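Putative chemotaxis protein (Desulfovibrio vulgaris str. Hildenborough, PDB 3H4Y) probably acts as a CheX-like phosphatase that removes phosphate from the response regulator CheY in bacterial chemotaxis signalling. Local coordinates at residues N5-A10 and P34-N39; P12-T17 and I140-N145; N39-G44 and T128-T133. All blocks are in the same frame, centred on the assembly; numbering follows the deposited sequence.

Interaction 1. Residues N5-A10 and P34-N39; sequences NGIEVA and PYVKKN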
ATOM      1  N   ASN A   5      17.784  -9.467  17.346  1.00 25.84           N
ATOM      2  CA  ASN A   5      17.205  -8.810  18.516  1.00 24.51           C
ATOM      3  C   ASN A   5      15.970  -9.584  19.016  1.00 24.43           C
ATOM      4  O   ASN A   5      14.961  -8.981  19.414  1.00 22.07           O
ATOM      5  CB  ASN A   5      16.822  -7.359  18.144  1.00 25.35           C
ATOM      6  CG  ASN A   5      16.444  -6.498  19.358  1.00 23.99           C
ATOM      7  OD1 ASN A   5      16.924  -6.718  20.478  1.00 22.74           O
ATOM      8  ND2 ASN A   5      15.573  -5.515  19.131  1.00 19.49           N
ATOM      9  N   GLY A   6      16.067 -10.920  18.963  1.00 24.03           N
ATOM     10  CA  GLY A   6      15.001 -11.821  19.415  1.00 24.50           C
ATOM     11  C   GLY A   6      13.778 -11.930  18.517  1.00 24.43           C
ATOM     12  O   GLY A   6      12.765 -12.499  18.932  1.00 23.99           O
ATOM     13  N   ILE A   7      13.859 -11.388  17.296  1.00 22.62           N
ATOM     14  CA  ILE A   7      12.721 -11.372  16.382  1.00 21.85           C
ATOM     15  C   ILE A   7      13.003 -12.360  15.265  1.00 21.97           C
ATOM     16  O   ILE A   7      13.653 -12.025  14.266  1.00 18.74           O
ATOM     17  CB  ILE A   7      12.485  -9.958  15.826  1.00 23.36           C
ATOM     18  CG1 ILE A   7      12.257  -8.980  16.979  1.00 22.89           C
ATOM     19  CG2 ILE A   7      11.280  -9.930  14.877  1.00 21.28           C
ATOM     20  CD1 ILE A   7      12.406  -7.546  16.561  1.00 26.47           C
ATOM     21  N   GLU A   8      12.543 -13.594  15.467  1.00 18.88           N
ATOM     22  CA  GLU A   8      12.765 -14.686  14.505  1.00 18.77           C
ATOM     23  C   GLU A   8      12.227 -14.421  13.101  1.00 13.94           C
ATOM     24  O   GLU A   8      12.884 -14.809  12.126  1.00 13.23           O
ATOM     25  CB  GLU A   8      12.180 -16.005  15.005  1.00 22.04           C
ATOM     26  CG  GLU A   8      13.045 -16.685  16.048  1.00 29.85           C
ATOM     27  CD  GLU A   8      14.409 -17.036  15.490  1.00 37.98           C
ATOM     28  OE1 GLU A   8      14.467 -17.851  14.538  1.00 41.07           O
ATOM     29  OE2 GLU A   8      15.415 -16.487  15.997  1.00 42.12           O
ATOM     30  N   VAL A   9      11.068 -13.775  12.987  1.00 14.39           N
ATOM     31  CA  VAL A   9      10.551 -13.437  11.662  1.00 15.57           C
ATOM     32  C   VAL A   9      11.429 -12.430  10.887  1.00 13.95           C
ATOM     33  O   VAL A   9      11.245 -12.258   9.691  1.00 12.45           O
ATOM     34  CB  VAL A   9       9.096 -12.943  11.671  1.00 17.75           C
ATOM     35  CG1 VAL A   9       8.176 -14.061  12.132  1.00 17.94           C
ATOM     36  CG2 VAL A   9       8.921 -11.664  12.518  1.00 17.90           C
ATOM     37  N   ALA A  10      12.382 -11.777  11.545  1.00 12.73           N
ATOM     38  CA  ALA A  10      13.269 -10.868  10.831  1.00 11.91           C
ATOM     39  C   ALA A  10      14.198 -11.641   9.893  1.00 12.33           C
ATOM     40  O   ALA A  10      14.646 -11.111   8.896  1.00 12.53           O
ATOM     41  CB  ALA A  10      14.083 -10.026  11.803  1.00 12.70           C
ATOM     42  N   PRO A  34      16.604  -5.310  14.179  1.00 10.20           N
ATOM     43  CA  PRO A  34      15.173  -5.443  14.041  1.00 11.34           C
ATOM     44  C   PRO A  34      14.446  -5.098  15.329  1.00 12.04           C
ATOM     45  O   PRO A  34      15.000  -5.270  16.418  1.00 14.08           O
ATOM     46  CB  PRO A  34      14.997  -6.940  13.715  1.00 12.80           C
ATOM     47  CG  PRO A  34      16.258  -7.336  13.144  1.00 14.56           C
ATOM     48  CD  PRO A  34      17.288  -6.577  13.905  1.00 12.23           C
ATOM     49  N   TYR A  35      13.246  -4.565  15.201  1.00 11.04           N
ATOM     50  CA  TYR A  35      12.412  -4.261  16.379  1.00 11.48           C
ATOM     51  C   TYR A  35      10.940  -4.337  16.015  1.00 13.80           C
ATOM     52  O   TYR A  35      10.573  -4.327  14.839  1.00 13.87           O
ATOM     53  CB  TYR A  35      12.746  -2.875  16.945  1.00 13.69           C
ATOM     54  CG  TYR A  35      12.360  -1.713  16.058  1.00 13.62           C
ATOM     55  CD1 TYR A  35      13.209  -1.285  15.057  1.00 15.23           C
ATOM     56  CD2 TYR A  35      11.149  -1.048  16.221  1.00 17.98           C
ATOM     57  CE1 TYR A  35      12.881  -0.215  14.244  1.00 20.65           C
ATOM     58  CE2 TYR A  35      10.803   0.019  15.407  1.00 18.39           C
ATOM     59  CZ  TYR A  35      11.667   0.435  14.424  1.00 17.85           C
ATOM     60  OH  TYR A  35      11.330   1.485  13.568  1.00 20.86           O
ATOM     61  N   VAL A  36      10.092  -4.440  17.035  1.00 14.76           N
ATOM     62  CA  VAL A  36       8.637  -4.404  16.843  1.00 14.79           C
ATOM     63  C   VAL A  36       8.029  -3.246  17.653  1.00 14.58           C
ATOM     64  O   VAL A  36       8.453  -2.947  18.775  1.00 15.81           O
ATOM     65  CB  VAL A  36       7.964  -5.759  17.171  1.00 17.58           C
ATOM     66  CG1 VAL A  36       8.443  -6.849  16.222  1.00 17.64           C
ATOM     67  CG2 VAL A  36       8.229  -6.155  18.622  1.00 23.89           C
ATOM     68  N   LYS A  37       7.062  -2.564  17.070  1.00 12.91           N
ATOM     69  CA  LYS A  37       6.403  -1.486  17.761  1.00 14.64           C
ATOM     70  C   LYS A  37       4.959  -1.282  17.294  1.00 15.47           C
ATOM     71  O   LYS A  37       4.693  -1.246  16.091  1.00 11.25           O
ATOM     72  CB  LYS A  37       7.224  -0.220  17.529  1.00 17.11           C
ATOM     73  CG  LYS A  37       6.710   1.030  18.196  1.00 23.23           C
ATOM     74  CD  LYS A  37       7.704   2.179  17.978  1.00 32.54           C
ATOM     75  CE  LYS A  37       7.056   3.551  18.060  1.00 37.28           C
ATOM     76  NZ  LYS A  37       6.588   3.863  19.444  1.00 46.63           N
ATOM     77  N   LYS A  38       4.035  -1.111  18.238  1.00 15.06           N
ATOM     78  CA  LYS A  38       2.668  -0.781  17.903  1.00 14.43           C
ATOM     79  C   LYS A  38       2.643   0.549  17.173  1.00 13.33           C
ATOM     80  O   LYS A  38       3.326   1.506  17.574  1.00 13.65           O
ATOM     81  CB  LYS A  38       1.805  -0.662  19.174  1.00 15.29           C
ATOM     82  CG  LYS A  38       0.294  -0.478  18.885  1.00 18.65           C
ATOM     83  CD  LYS A  38      -0.381  -1.777  18.403  1.00 25.98           C
ATOM     84  CE  LYS A  38      -1.893  -1.597  18.109  1.00 23.71           C
ATOM     85  NZ  LYS A  38      -2.256  -0.836  16.853  1.00 19.14           N
ATOM     86  N   ASN A  39       1.882   0.606  16.088  1.00 12.05           N
ATOM     87  CA  ASN A  39       1.731   1.827  15.276  1.00 13.78           C
ATOM     88  C   ASN A  39       3.061   2.407  14.768  1.00 13.36           C
ATOM     89  O   ASN A  39       3.191   3.617  14.581  1.00 14.11           O
ATOM     90  CB  ASN A  39       0.922   2.889  16.031  1.00 15.84           C
ATOM     91  CG  ASN A  39      -0.496   2.419  16.359  1.00 15.70           C
ATOM     92  OD1 ASN A  39      -1.094   1.560  15.687  1.00 16.47           O
ATOM     93  ND2 ASN A  39      -1.032   2.969  17.415  1.00 23.96           N
TER
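The Asn5 carboxamide, its CG anti to the backbone N (chi1 -169°), is carried across to the carbonyl of Pro34, while the delta carbon of Ile7, at the end of an extended chain (chi2 164°), reaches the backbone just beyond it. Asn5 ND2 donates to Pro34 O at 2.8 Å. The bond is nearly straight (164° at the hydrogen), with Pro34 O in the plane of the Asn5 amide and the donor lying almost along the line of the C=O. Ile7 CD1 settles on the main chain, 3.3 Å from Tyr35 CA, and also meets Val36 CG1 at 4.0 Å. Behind these two, Ala10 CB rests against the ring of the buried Pro34, 3.7 Å from its CG. A type I turn from Ile7 to Ala10, closed by Ala10 N to Ile7 O (3.0 Å), sets Ile7 and Ala10 on the strand side and sends Glu8 outward, where it forms a salt bridge with Lys11. Strand 30-37 is an outermost strand of the six-stranded antiparallel sheet within the chain, and Tyr35 pairs through its backbone with Ala139 on the inner side. The arrangement is that of an N-terminal loop folded along a sheet-edge strand as it leads into helix 10-25.

Interaction 2. Residues P12-T17 and I140-N145; sequences PFIAAT and IPFLTN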
ATOM      1  N   PRO A  12      13.916 -14.259   7.608  1.00 10.99           N
ATOM      2  CA  PRO A  12      13.582 -14.359   6.174  1.00 10.71           C
ATOM      3  C   PRO A  12      13.596 -12.988   5.457  1.00 10.53           C
ATOM      4  O   PRO A  12      13.897 -12.905   4.256  1.00  9.95           O
ATOM      5  CB  PRO A  12      12.203 -15.043   6.177  1.00 11.51           C
ATOM      6  CG  PRO A  12      11.673 -14.884   7.570  1.00 13.39           C
ATOM      7  CD  PRO A  12      12.826 -14.779   8.473  1.00  9.71           C
ATOM      8  N   PHE A  13      13.259 -11.918   6.174  1.00  9.90           N
ATOM      9  CA  PHE A  13      13.319 -10.567   5.590  1.00 10.71           C
ATOM     10  C   PHE A  13      14.717 -10.072   5.341  1.00 11.01           C
ATOM     11  O   PHE A  13      14.985  -9.436   4.310  1.00 10.43           O
ATOM     12  CB  PHE A  13      12.478  -9.583   6.423  1.00 11.72           C
ATOM     13  CG  PHE A  13      11.014  -9.753   6.187  1.00 10.12           C
ATOM     14  CD1 PHE A  13      10.409  -9.174   5.070  1.00 10.52           C
ATOM     15  CD2 PHE A  13      10.238 -10.568   7.017  1.00 11.48           C
ATOM     16  CE1 PHE A  13       9.080  -9.385   4.805  1.00 10.07           C
ATOM     17  CE2 PHE A  13       8.896 -10.770   6.749  1.00  9.45           C
ATOM     18  CZ  PHE A  13       8.323 -10.167   5.622  1.00 11.74           C
ATOM     19  N   ILE A  14      15.614 -10.340   6.284  1.00 10.78           N
ATOM     20  CA  ILE A  14      17.000  -9.929   6.084  1.00  9.79           C
ATOM     21  C   ILE A  14      17.600 -10.725   4.921  1.00 10.58           C
ATOM     22  O   ILE A  14      18.215 -10.156   4.030  1.00 11.25           O
ATOM     23  CB  ILE A  14      17.804 -10.095   7.385  1.00 11.01           C
ATOM     24  CG1 ILE A  14      17.329  -9.080   8.415  1.00 12.39           C
ATOM     25  CG2 ILE A  14      19.331  -9.942   7.107  1.00 14.79           C
ATOM     26  CD1 ILE A  14      17.836  -9.395   9.844  1.00 15.09           C
ATOM     27  N   ALA A  15      17.397 -12.046   4.910  1.00  9.74           N
ATOM     28  CA  ALA A  15      17.918 -12.871   3.853  1.00 10.07           C
ATOM     29  C   ALA A  15      17.386 -12.449   2.487  1.00 10.02           C
ATOM     30  O   ALA A  15      18.157 -12.304   1.511  1.00 11.98           O
ATOM     31  CB  ALA A  15      17.584 -14.365   4.121  1.00  9.95           C
ATOM     32  N   ALA A  16      16.072 -12.241   2.413  1.00 10.46           N
ATOM     33  CA  ALA A  16      15.400 -11.803   1.164  1.00  9.75           C
ATOM     34  C   ALA A  16      15.922 -10.456   0.666  1.00 10.31           C
ATOM     35  O   ALA A  16      16.243 -10.286  -0.513  1.00 10.15           O
ATOM     36  CB  ALA A  16      13.898 -11.746   1.369  1.00 10.50           C
ATOM     37  N   THR A  17      16.020  -9.515   1.586  1.00 10.35           N
ATOM     38  CA  THR A  17      16.479  -8.165   1.264  1.00  8.74           C
ATOM     39  C   THR A  17      17.908  -8.158   0.715  1.00 10.75           C
ATOM     40  O   THR A  17      18.195  -7.565  -0.331  1.00 11.01           O
ATOM     41  CB  THR A  17      16.348  -7.224   2.470  1.00  9.63           C
ATOM     42  OG1 THR A  17      14.978  -7.114   2.837  1.00 10.82           O
ATOM     43  CG2 THR A  17      16.864  -5.817   2.133  1.00  9.41           C
ATOM     44  N   ILE A 140      12.914  -3.111  10.098  1.00 10.47           N
ATOM     45  CA  ILE A 140      14.360  -3.375  10.024  1.00  9.84           C
ATOM     46  C   ILE A 140      14.943  -2.275   9.150  1.00  9.55           C
ATOM     47  O   ILE A 140      14.604  -2.177   7.946  1.00  9.50           O
ATOM     48  CB  ILE A 140      14.725  -4.762   9.422  1.00  9.69           C
ATOM     49  CG1 ILE A 140      13.941  -5.914  10.069  1.00 11.50           C
ATOM     50  CG2 ILE A 140      16.283  -5.018   9.492  1.00 11.59           C
ATOM     51  CD1 ILE A 140      13.967  -7.179   9.235  1.00 14.20           C
ATOM     52  N   PRO A 141      15.777  -1.421   9.754  1.00  8.97           N
ATOM     53  CA  PRO A 141      16.472  -0.457   8.908  1.00 10.21           C
ATOM     54  C   PRO A 141      17.637  -1.147   8.180  1.00 10.16           C
ATOM     55  O   PRO A 141      18.257  -2.074   8.711  1.00  9.49           O
ATOM     56  CB  PRO A 141      17.002   0.555   9.905  1.00 13.09           C
ATOM     57  CG  PRO A 141      17.256  -0.252  11.177  1.00 14.81           C
ATOM     58  CD  PRO A 141      16.190  -1.353  11.172  1.00  7.81           C
ATOM     59  N   PHE A 142      17.929  -0.696   6.965  1.00  9.31           N
ATOM     60  CA  PHE A 142      19.105  -1.116   6.216  1.00  9.44           C
ATOM     61  C   PHE A 142      19.891   0.123   5.750  1.00 10.10           C
ATOM     62  O   PHE A 142      19.306   1.180   5.457  1.00 10.62           O
ATOM     63  CB  PHE A 142      18.698  -1.925   4.984  1.00 10.07           C
ATOM     64  CG  PHE A 142      18.136  -3.264   5.301  1.00  8.74           C
ATOM     65  CD1 PHE A 142      16.806  -3.402   5.696  1.00  9.83           C
ATOM     66  CD2 PHE A 142      18.909  -4.414   5.163  1.00  9.70           C
ATOM     67  CE1 PHE A 142      16.274  -4.659   5.951  1.00 10.46           C
ATOM     68  CE2 PHE A 142      18.392  -5.649   5.383  1.00  9.78           C
ATOM     69  CZ  PHE A 142      17.087  -5.792   5.801  1.00 10.53           C
ATOM     70  N   LEU A 143      21.215  -0.018   5.708  1.00  8.88           N
ATOM     71  CA  LEU A 143      22.079   0.983   5.149  1.00  8.32           C
ATOM     72  C   LEU A 143      22.721   0.493   3.850  1.00  7.93           C
ATOM     73  O   LEU A 143      23.112  -0.679   3.718  1.00 10.14           O
ATOM     74  CB  LEU A 143      23.195   1.350   6.138  1.00  9.66           C
ATOM     75  CG  LEU A 143      22.835   2.302   7.278  1.00 18.27           C
ATOM     76  CD1 LEU A 143      24.072   2.604   8.117  1.00 24.38           C
ATOM     77  CD2 LEU A 143      22.317   3.611   6.732  1.00 31.10           C
ATOM     78  N   THR A 144      22.913   1.425   2.918  1.00  8.84           N
ATOM     79  CA  THR A 144      23.705   1.190   1.728  1.00  6.47           C
ATOM     80  C   THR A 144      24.691   2.363   1.660  1.00  6.38           C
ATOM     81  O   THR A 144      24.586   3.323   2.441  1.00  9.36           O
ATOM     82  CB  THR A 144      22.882   1.178   0.432  1.00  8.30           C
ATOM     83  OG1 THR A 144      22.427   2.503   0.130  1.00  8.64           O
ATOM     84  CG2 THR A 144      21.640   0.234   0.543  1.00  9.68           C
ATOM     85  N   ASN A 145      25.604   2.289   0.706  1.00  8.55           N
ATOM     86  CA  ASN A 145      26.549   3.396   0.517  1.00  9.24           C
ATOM     87  C   ASN A 145      25.876   4.719   0.162  1.00  9.91           C
ATOM     88  O   ASN A 145      26.477   5.793   0.345  1.00  8.58           O
ATOM     89  CB  ASN A 145      27.550   3.060  -0.571  1.00 11.66           C
ATOM     90  CG  ASN A 145      28.454   1.899  -0.213  1.00 16.41           C
ATOM     91  OD1 ASN A 145      28.604   1.507   0.966  1.00 14.50           O
ATOM     92  ND2 ASN A 145      29.046   1.310  -1.249  1.00 21.78           N
TER
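Helix 10-25 packs on one face of the antiparallel sheet here, as an alpha/beta layer contact in which Phe13, Ile14 and Thr17 meet the inward-pointing Ile140 and Phe142 of strand 137-144. The Phe142 ring reaches up to the helix. Thr17 CG2 stands over one face of it, 3.7 Å from the ring centroid and 17° off the normal, a CH-pi contact made by side chains that approach from opposite directions. At the rim, near the ring plane, CZ points at the helix backbone and comes within 4.1 Å of Ile14 CA. Thr17 OG1, set anti to the carbonyl carbon (chi1 -62°), donates to Phe13 O one turn back at 2.7 Å; this bond is consistent with a fixed rotamer that turns the methyl group to the ring, and it leaves the buried hydroxyl satisfied. Phe13 O thus takes two bonds, from Thr17 OG1 and Thr17 N, arriving from opposite faces of its carbonyl plane. The axes of helix 12-17 and strand 140-144 come within 10.5 Å and lie 26° from parallel, an alignment that places residues 140 and 142, alternate along the strand, opposite Ile14 and Thr17, three residues apart and so nearly one helical turn. Ile140 CD1 fits between two helix residues, 3.9 Å from Ile14 CG1 and 4.0 Å from Phe13 CB, its side chain crossing that of Ile14 at about a right angle. The Phe13 ring itself leads away from the strand toward Phe153 of strand 147-155 and Ala103 of helix 84-109, while Phe142 stacks on Phe149, also of strand 147-155.

Interaction 3. Residues N39-G44 and T128-T133; sequences NNVAKG and TISHVT. With CIT (citric acid), chain B.
Two backbone hydrogen bonds join Ala42 and Ile129: Ala42 N donates to Ile129 O at 3.1 Å, and Ile129 N returns to Ala42 O at 2.8 Å. The pair is a hydrogen-bonded antiparallel one, and its side chains share a face with Ala42 CB 4.4 Å from Ile129 CB. On the other face Lys43 and Thr128 form the next, non-hydrogen-bonded pair, in which Thr128 CG2 meets the aliphatic base of Lys43 at CB. Val41, just before strand 42-44, straddles Thr128 and Ser130. Its CG1, anti to the backbone N (chi1 177°), abuts Thr128 CB at 3.6 Å, while CG2 comes to the same distance from Ser130 OG. The two short strands 42-44 and 127-131 thus form a two-stranded antiparallel sheet that packs on the main one through Ala42 and Ile129, and the second subunit adds to it: residues 128-131 also pair antiparallel with one of its strands, so the sheet continues through the dimer interface. Lys89 of that subunit bonds Ser130 OG, and Ser120 of the same subunit bonds His131 ND1, with His131 NE2 held by Ser61 of this chain.

Beyond the paired residues the two segments diverge, and waters link them. Water 3 donates to both Asn40 O and His131 O, the latter at 2.8 Å; water 2 links Asn39 OD1, His131 O and Thr133 N; water 1 accepts from Asn39 N and lies 3.3 Å from Thr133 O, to which it can donate. The carboxamide of Asn40 is turned aside to Glu152. Next to Asn39 and Thr133 lies a citrate, probably from the crystallisation liquor: its hydroxyl O7 donates to Thr133 O at 3.1 Å, and Asn39 ND2 reaches O2 only weakly. Lys38 binds both Thr133 O and the citrate.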
ATOM      1  N   ASN A  39       1.882   0.606  16.088  1.00 12.05           N
ATOM      2  CA  ASN A  39       1.731   1.827  15.276  1.00 13.78           C
ATOM      3  C   ASN A  39       3.061   2.407  14.768  1.00 13.36           C
ATOM      4  O   ASN A  39       3.191   3.617  14.581  1.00 14.11           O
ATOM      5  CB  ASN A  39       0.922   2.889  16.031  1.00 15.84           C
ATOM      6  CG  ASN A  39      -0.496   2.419  16.359  1.00 15.70           C
ATOM      7  OD1 ASN A  39      -1.094   1.560  15.687  1.00 16.47           O
ATOM      8  ND2 ASN A  39      -1.032   2.969  17.415  1.00 23.96           N
ATOM      9  N   ASN A  40       4.032   1.542  14.521  1.00 13.68           N
ATOM     10  CA  ASN A  40       5.290   2.005  13.917  1.00 13.10           C
ATOM     11  C   ASN A  40       4.996   2.686  12.574  1.00 11.22           C
ATOM     12  O   ASN A  40       4.108   2.267  11.832  1.00 11.79           O
ATOM     13  CB  ASN A  40       6.265   0.850  13.680  1.00 11.32           C
ATOM     14  CG  ASN A  40       7.696   1.337  13.597  1.00 13.72           C
ATOM     15  OD1 ASN A  40       8.195   1.909  14.556  1.00 19.53           O
ATOM     16  ND2 ASN A  40       8.332   1.213  12.412  1.00 16.73           N
ATOM     17  N   VAL A  41       5.740   3.755  12.299  1.00 10.59           N
ATOM     18  CA  VAL A  41       5.593   4.520  11.084  1.00 10.99           C
ATOM     19  C   VAL A  41       6.934   4.537  10.372  1.00 10.71           C
ATOM     20  O   VAL A  41       7.984   4.746  11.020  1.00 12.49           O
ATOM     21  CB  VAL A  41       5.159   5.958  11.407  1.00 10.06           C
ATOM     22  CG1 VAL A  41       5.075   6.794  10.120  1.00 12.69           C
ATOM     23  CG2 VAL A  41       3.804   5.978  12.179  1.00 11.93           C
ATOM     24  N   ALA A  42       6.930   4.330   9.053  1.00 11.08           N
ATOM     25  CA  ALA A  42       8.141   4.497   8.248  1.00 11.19           C
ATOM     26  C   ALA A  42       7.997   5.788   7.467  1.00 10.56           C
ATOM     27  O   ALA A  42       6.937   6.060   6.918  1.00 12.75           O
ATOM     28  CB  ALA A  42       8.340   3.318   7.283  1.00 12.91           C
ATOM     29  N   LYS A  43       9.068   6.574   7.387  1.00  9.89           N
ATOM     30  CA  LYS A  43       9.055   7.859   6.691  1.00  9.85           C
ATOM     31  C   LYS A  43      10.159   7.852   5.661  1.00 10.88           C
ATOM     32  O   LYS A  43      11.284   7.442   5.942  1.00 13.61           O
ATOM     33  CB  LYS A  43       9.241   9.012   7.672  1.00 12.13           C
ATOM     34  CG  LYS A  43       9.225  10.386   6.996  1.00 16.16           C
ATOM     35  CD  LYS A  43       9.176  11.479   8.029  1.00 22.79           C
ATOM     36  CE  LYS A  43       9.280  12.848   7.370  1.00 35.27           C
ATOM     37  NZ  LYS A  43       9.097  13.947   8.353  1.00 43.90           N
ATOM     38  N   GLY A  44       9.846   8.281   4.452  1.00  9.45           N
ATOM     39  CA  GLY A  44      10.825   8.280   3.396  1.00 10.10           C
ATOM     40  C   GLY A  44      10.322   8.952   2.158  1.00  9.66           C
ATOM     41  O   GLY A  44       9.372   9.709   2.218  1.00  9.90           O
ATOM     42  N   THR A 128       4.780   9.269   4.842  1.00  8.75           N
ATOM     43  CA  THR A 128       4.774   8.210   5.850  1.00  9.71           C
ATOM     44  C   THR A 128       3.902   7.039   5.443  1.00  9.95           C
ATOM     45  O   THR A 128       2.904   7.202   4.715  1.00  8.38           O
ATOM     46  CB  THR A 128       4.295   8.748   7.215  1.00  9.88           C
ATOM     47  OG1 THR A 128       2.960   9.273   7.101  1.00 11.08           O
ATOM     48  CG2 THR A 128       5.283   9.849   7.738  1.00 12.21           C
ATOM     49  N   ILE A 129       4.327   5.865   5.889  1.00  8.73           N
ATOM     50  CA  ILE A 129       3.609   4.606   5.710  1.00 10.04           C
ATOM     51  C   ILE A 129       3.212   4.116   7.083  1.00  8.87           C
ATOM     52  O   ILE A 129       4.087   3.844   7.923  1.00 10.07           O
ATOM     53  CB  ILE A 129       4.494   3.514   5.059  1.00  9.59           C
ATOM     54  CG1 ILE A 129       5.135   3.951   3.742  1.00 12.26           C
ATOM     55  CG2 ILE A 129       3.675   2.212   4.884  1.00 11.75           C
ATOM     56  CD1 ILE A 129       4.103   4.375   2.636  1.00 10.54           C
ATOM     57  N   SER A 130       1.905   3.938   7.295  1.00  8.28           N
ATOM     58  CA  SER A 130       1.389   3.521   8.595  1.00  7.77           C
ATOM     59  C   SER A 130       0.481   2.325   8.397  1.00  8.15           C
ATOM     60  O   SER A 130      -0.677   2.466   8.033  1.00  9.45           O
ATOM     61  CB  SER A 130       0.621   4.655   9.284  1.00  8.65           C
ATOM     62  OG  SER A 130       1.447   5.783   9.474  1.00  8.91           O
ATOM     63  N   HIS A 131       1.017   1.136   8.612  1.00  9.75           N
ATOM     64  CA  HIS A 131       0.148  -0.029   8.588  1.00  9.89           C
ATOM     65  C   HIS A 131      -0.840   0.029   9.760  1.00 10.26           C
ATOM     66  O   HIS A 131      -0.486   0.383  10.888  1.00 10.20           O
ATOM     67  CB  HIS A 131       0.945  -1.332   8.590  1.00 10.31           C
ATOM     68  CG  HIS A 131       1.996  -1.378   7.542  1.00  9.19           C
ATOM     69  ND1 HIS A 131       1.705  -1.239   6.205  1.00 12.22           N
ATOM     70  CD2 HIS A 131       3.344  -1.464   7.635  1.00  9.81           C
ATOM     71  CE1 HIS A 131       2.833  -1.285   5.516  1.00 10.25           C
ATOM     72  NE2 HIS A 131       3.845  -1.431   6.364  1.00 10.41           N
ATOM     73  N   VAL A 132      -2.102  -0.251   9.452  1.00 10.55           N
ATOM     74  CA  VAL A 132      -3.218  -0.186  10.396  1.00 11.21           C
ATOM     75  C   VAL A 132      -3.567  -1.625  10.736  1.00 12.10           C
ATOM     76  O   VAL A 132      -4.169  -2.372   9.937  1.00 14.59           O
ATOM     77  CB  VAL A 132      -4.429   0.573   9.757  1.00 12.24           C
ATOM     78  CG1 VAL A 132      -5.682   0.533  10.676  1.00 14.51           C
ATOM     79  CG2 VAL A 132      -4.049   2.017   9.453  1.00 13.62           C
ATOM     80  N   THR A 133      -3.140  -2.006  11.940  1.00 12.75           N
ATOM     81  CA  THR A 133      -3.232  -3.386  12.401  1.00 12.91           C
ATOM     82  C   THR A 133      -3.294  -3.404  13.934  1.00 14.32           C
ATOM     83  O   THR A 133      -2.805  -2.495  14.587  1.00 12.67           O
ATOM     84  CB  THR A 133      -2.059  -4.245  11.866  1.00 15.15           C
ATOM     85  OG1 THR A 133      -2.162  -5.596  12.345  1.00 14.79           O
ATOM     86  CG2 THR A 133      -0.747  -3.680  12.251  1.00 12.64           C
TER
HETATM   87  C1  CIT B 156      -4.925   2.228  16.679  0.50 22.45           C
HETATM   88  O1  CIT B 156      -4.809   3.473  16.744  0.50 22.02           O
HETATM   89  O2  CIT B 156      -4.081   1.513  17.237  0.50 27.35           O
HETATM   90  C2  CIT B 156      -6.093   1.612  15.949  0.50 31.06           C
HETATM   91  C3  CIT B 156      -5.822   0.195  15.481  0.50 29.90           C
HETATM   92  O7  CIT B 156      -4.500   0.042  14.905  0.50 28.44           O
HETATM   93  C4  CIT B 156      -6.880  -0.128  14.449  0.50 29.82           C
HETATM   94  C5  CIT B 156      -6.917  -1.604  14.193  0.50 33.19           C
HETATM   95  O3  CIT B 156      -5.958  -2.128  13.619  0.50 24.60           O
HETATM   96  O4  CIT B 156      -7.897  -2.304  14.531  0.50 39.72           O
HETATM   97  C6  CIT B 156      -5.987  -0.720  16.671  0.50 28.63           C
HETATM   98  O5  CIT B 156      -7.084  -0.780  17.268  0.50 28.31           O
HETATM   99  O6  CIT B 156      -5.021  -1.402  17.070  0.50 23.52           O
HETATM  100  O   HOH W   1       0.250  -1.463  15.108  1.00 14.51           O
HETATM  101  O   HOH W   2      -1.308  -0.038  13.315  1.00 15.45           O
HETATM  102  O   HOH W   3       1.276   2.259  11.857  1.00 11.97           O

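Overall arrangement
Interactions 1 and 2 meet on the same sheet; their centres lie about 13 Å apart, helix 10-25 follows the loop of interaction 1, and strands 30-37 and 137-144 are neighbours. They touch where Ile140 meets Ala10 and Pro34, and their segments alternate along the chain. Interaction 3, in the two-stranded sheet, lies about 14 Å from interaction 1 and about 18 Å from interaction 2, centre to centre. It follows interaction 1 in sequence, shares Asn39 with it and touches it through Lys38 NZ with Thr133 O and, weakly, Tyr35 OH with Asn40 ND2. It is nested within the loop closed by interaction 2, without touching it. Together they run from the helix-covered sheet to strands continuing into the second subunit.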